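Local structure of OsmC-like protein (Jannaschia sp., 3CJE) at residues Val15-Asn20 against Leu65-Leu70. The protein probably reduces organic hydroperoxides as an OsmC-like oxidoreductase, helping the bacterium to resist peroxides. Sequence-based numbering, arbitrary orientation.
Sequences VVFTCN and LFIAGL
Ile67 reaches out from the helical segment 65-70 and lays its CD1 methyl on the strand between Phe17 and Cys19. The contact is wholly apolar in its side chains, and no hydrogen bond joins the two segments. Ile67 CD1 lies 3.8 Å from Phe17 CB, and farther back along the same branch Ile67 CG1 stands 4.0 Å from Cys19 CB. That branch is extended throughout, with CG1 anti to the backbone N (chi1 -162°) and CD1 anti again beyond it (chi2 171°), which carries the methyl from the helix right down to the strand backbone. There Ile67 CD1 also rests on the main chain, 3.4 Å from Phe17 O and 3.8 Å from Thr18 C. The other branch, CG2, approaches the Phe17 ring obliquely. This ring swings away from the helical segment after its CB has made the contact, and Val15 CG1 meets its edge in plane. At the far end of the patch Cys19 turns its thiol to the helix backbone, Cys19 SG lying 4.3 Å from Ala68 CA. Val16 and Thr18 point to the other side of the strand. The segment axes pass 8.3 Å apart at 39°, a buried helix-on-sheet packing consistent with the OsmC-like fold, in which a long central helix packs on an antiparallel sheet and meets its partner in a dimer. Strand 13-24 is the middle one of the five-stranded antiparallel sheet, and Ile67 also touches Val33 and Cys96 on the two strands flanking it. Leu63, Ala64 and Thr71 of helix 62-81 extend the packing on Phe17 and Cys19. This part of helix 62-81 is covered by the sheet on the Ile67 side, by helix 143-148 at Phe66 and Leu70, and by Leu65 of the second subunit at Ala68.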
ATOM      1  N   VAL A  15      10.089  -0.851  12.440  1.00 14.35           N
ATOM      2  CA  VAL A  15       9.484  -1.921  11.684  1.00 14.68           C
ATOM      3  C   VAL A  15      10.101  -1.808  10.289  1.00 15.12           C
ATOM      4  O   VAL A  15      10.126  -0.717   9.718  1.00 15.13           O
ATOM      5  CB  VAL A  15       7.919  -1.846  11.642  1.00 15.05           C
ATOM      6  CG1 VAL A  15       7.371  -2.897  10.621  1.00 15.43           C
ATOM      7  CG2 VAL A  15       7.316  -2.029  13.053  1.00 15.46           C
ATOM      8  N   VAL A  16      10.651  -2.907   9.764  1.00 13.19           N
ATOM      9  CA  VAL A  16      11.412  -2.894   8.498  1.00 14.74           C
ATOM     10  C   VAL A  16      10.879  -4.024   7.651  1.00 14.46           C
ATOM     11  O   VAL A  16      10.850  -5.158   8.082  1.00 15.02           O
ATOM     12  CB  VAL A  16      12.945  -3.078   8.687  1.00 14.95           C
ATOM     13  CG1 VAL A  16      13.651  -3.094   7.353  1.00 16.47           C
ATOM     14  CG2 VAL A  16      13.507  -1.977   9.619  1.00 15.83           C
ATOM     15  N   PHE A  17      10.445  -3.684   6.438  1.00 13.27           N
ATOM     16  CA  PHE A  17      10.090  -4.667   5.428  1.00 14.82           C
ATOM     17  C   PHE A  17      10.953  -4.470   4.196  1.00 15.58           C
ATOM     18  O   PHE A  17      11.332  -3.348   3.840  1.00 15.83           O
ATOM     19  CB  PHE A  17       8.621  -4.537   5.006  1.00 14.48           C
ATOM     20  CG  PHE A  17       7.649  -5.228   5.920  1.00 15.12           C
ATOM     21  CD1 PHE A  17       7.347  -4.710   7.155  1.00 14.09           C
ATOM     22  CD2 PHE A  17       7.041  -6.428   5.552  1.00 15.43           C
ATOM     23  CE1 PHE A  17       6.424  -5.367   8.004  1.00 15.79           C
ATOM     24  CE2 PHE A  17       6.102  -7.061   6.419  1.00 17.22           C
ATOM     25  CZ  PHE A  17       5.817  -6.531   7.611  1.00 17.76           C
ATOM     26  N   THR A  18      11.233  -5.588   3.548  1.00 13.93           N
ATOM     27  CA  THR A  18      11.842  -5.577   2.237  1.00 15.66           C
ATOM     28  C   THR A  18      11.010  -6.365   1.230  1.00 15.68           C
ATOM     29  O   THR A  18      10.207  -7.220   1.597  1.00 15.03           O
ATOM     30  CB  THR A  18      13.243  -6.165   2.272  1.00 16.73           C
ATOM     31  OG1 THR A  18      13.225  -7.554   2.680  1.00 17.85           O
ATOM     32  CG2 THR A  18      14.146  -5.350   3.232  1.00 17.05           C
ATOM     33  N   CYS A  19      11.259  -6.101  -0.042  1.00 15.69           N
ATOM     34  CA  CYS A  19      10.607  -6.848  -1.116  1.00 13.30           C
ATOM     35  C   CYS A  19      11.578  -6.947  -2.251  1.00 17.22           C
ATOM     36  O   CYS A  19      12.128  -5.931  -2.674  1.00 18.46           O
ATOM     37  CB  CYS A  19       9.368  -6.132  -1.562  1.00 16.97           C
ATOM     38  SG  CYS A  19       8.424  -7.033  -2.833  1.00 18.55           S
ATOM     39  N   ASN A  20      11.812  -8.167  -2.701  1.00 16.92           N
ATOM     40  CA  ASN A  20      12.574  -8.403  -3.903  1.00 15.44           C
ATOM     41  C   ASN A  20      11.618  -8.904  -4.959  1.00 14.81           C
ATOM     42  O   ASN A  20      11.031  -9.970  -4.826  1.00 16.77           O
ATOM     43  CB  ASN A  20      13.686  -9.398  -3.760  1.00 17.62           C
ATOM     44  CG  ASN A  20      14.519  -9.446  -5.056  1.00 28.28           C
ATOM     45  OD1 ASN A  20      15.057  -8.415  -5.473  1.00 25.02           O
ATOM     46  ND2 ASN A  20      14.488 -10.561  -5.754  1.00 29.91           N
ATOM     47  N   LEU A  65       1.343  -6.628   2.267  1.00 14.69           N
ATOM     48  CA  LEU A  65       0.550  -6.268   1.078  1.00 14.26           C
ATOM     49  C   LEU A  65       0.961  -4.882   0.573  1.00 14.11           C
ATOM     50  O   LEU A  65       1.066  -4.671  -0.636  1.00 15.90           O
ATOM     51  CB  LEU A  65      -0.943  -6.359   1.374  1.00 15.01           C
ATOM     52  CG  LEU A  65      -1.538  -7.726   1.691  1.00 19.49           C
ATOM     53  CD1 LEU A  65      -3.092  -7.575   1.785  1.00 17.37           C
ATOM     54  CD2 LEU A  65      -1.198  -8.740   0.669  1.00 22.74           C
ATOM     55  N   PHE A  66       1.160  -3.904   1.475  1.00 14.38           N
ATOM     56  CA  PHE A  66       1.578  -2.558   1.068  1.00 14.71           C
ATOM     57  C   PHE A  66       2.892  -2.579   0.273  1.00 15.26           C
ATOM     58  O   PHE A  66       2.987  -2.014  -0.808  1.00 14.92           O
ATOM     59  CB  PHE A  66       1.754  -1.657   2.294  1.00 15.95           C
ATOM     60  CG  PHE A  66       2.392  -0.357   1.967  1.00 14.12           C
ATOM     61  CD1 PHE A  66       1.704   0.626   1.272  1.00 14.69           C
ATOM     62  CD2 PHE A  66       3.744  -0.133   2.263  1.00 15.68           C
ATOM     63  CE1 PHE A  66       2.340   1.837   0.949  1.00 19.39           C
ATOM     64  CE2 PHE A  66       4.365   1.092   1.933  1.00 17.49           C
ATOM     65  CZ  PHE A  66       3.654   2.048   1.266  1.00 18.82           C
ATOM     66  N   ILE A  67       3.939  -3.195   0.831  1.00 14.84           N
ATOM     67  CA  ILE A  67       5.255  -3.150   0.173  1.00 14.15           C
ATOM     68  C   ILE A  67       5.246  -3.925  -1.152  1.00 13.96           C
ATOM     69  O   ILE A  67       5.877  -3.515  -2.116  1.00 15.59           O
ATOM     70  CB  ILE A  67       6.419  -3.557   1.092  1.00 15.38           C
ATOM     71  CG1 ILE A  67       7.760  -3.066   0.511  1.00 15.80           C
ATOM     72  CG2 ILE A  67       6.414  -5.037   1.423  1.00 15.25           C
ATOM     73  CD1 ILE A  67       8.962  -3.216   1.434  1.00 14.52           C
ATOM     74  N   ALA A  68       4.494  -5.036  -1.199  1.00 14.32           N
ATOM     75  CA  ALA A  68       4.301  -5.790  -2.448  1.00 14.75           C
ATOM     76  C   ALA A  68       3.594  -4.910  -3.491  1.00 16.31           C
ATOM     77  O   ALA A  68       3.983  -4.884  -4.647  1.00 16.45           O
ATOM     78  CB  ALA A  68       3.531  -7.079  -2.220  1.00 16.15           C
ATOM     79  N   GLY A  69       2.566  -4.191  -3.074  1.00 15.99           N
ATOM     80  CA  GLY A  69       1.856  -3.264  -3.948  1.00 16.28           C
ATOM     81  C   GLY A  69       2.755  -2.205  -4.518  1.00 14.69           C
ATOM     82  O   GLY A  69       2.749  -1.917  -5.702  1.00 15.67           O
ATOM     83  N   LEU A  70       3.565  -1.594  -3.656  1.00 15.80           N
ATOM     84  CA  LEU A  70       4.476  -0.524  -4.097  1.00 15.05           C
ATOM     85  C   LEU A  70       5.475  -1.076  -5.088  1.00 15.72           C
ATOM     86  O   LEU A  70       5.660  -0.508  -6.143  1.00 14.61           O
ATOM     87  CB  LEU A  70       5.189   0.038  -2.886  1.00 15.73           C
ATOM     88  CG  LEU A  70       6.230   1.102  -3.226  1.00 16.36           C
ATOM     89  CD1 LEU A  70       5.694   2.301  -4.089  1.00 17.42           C
ATOM     90  CD2 LEU A  70       6.916   1.566  -1.936  1.00 18.86           C
TER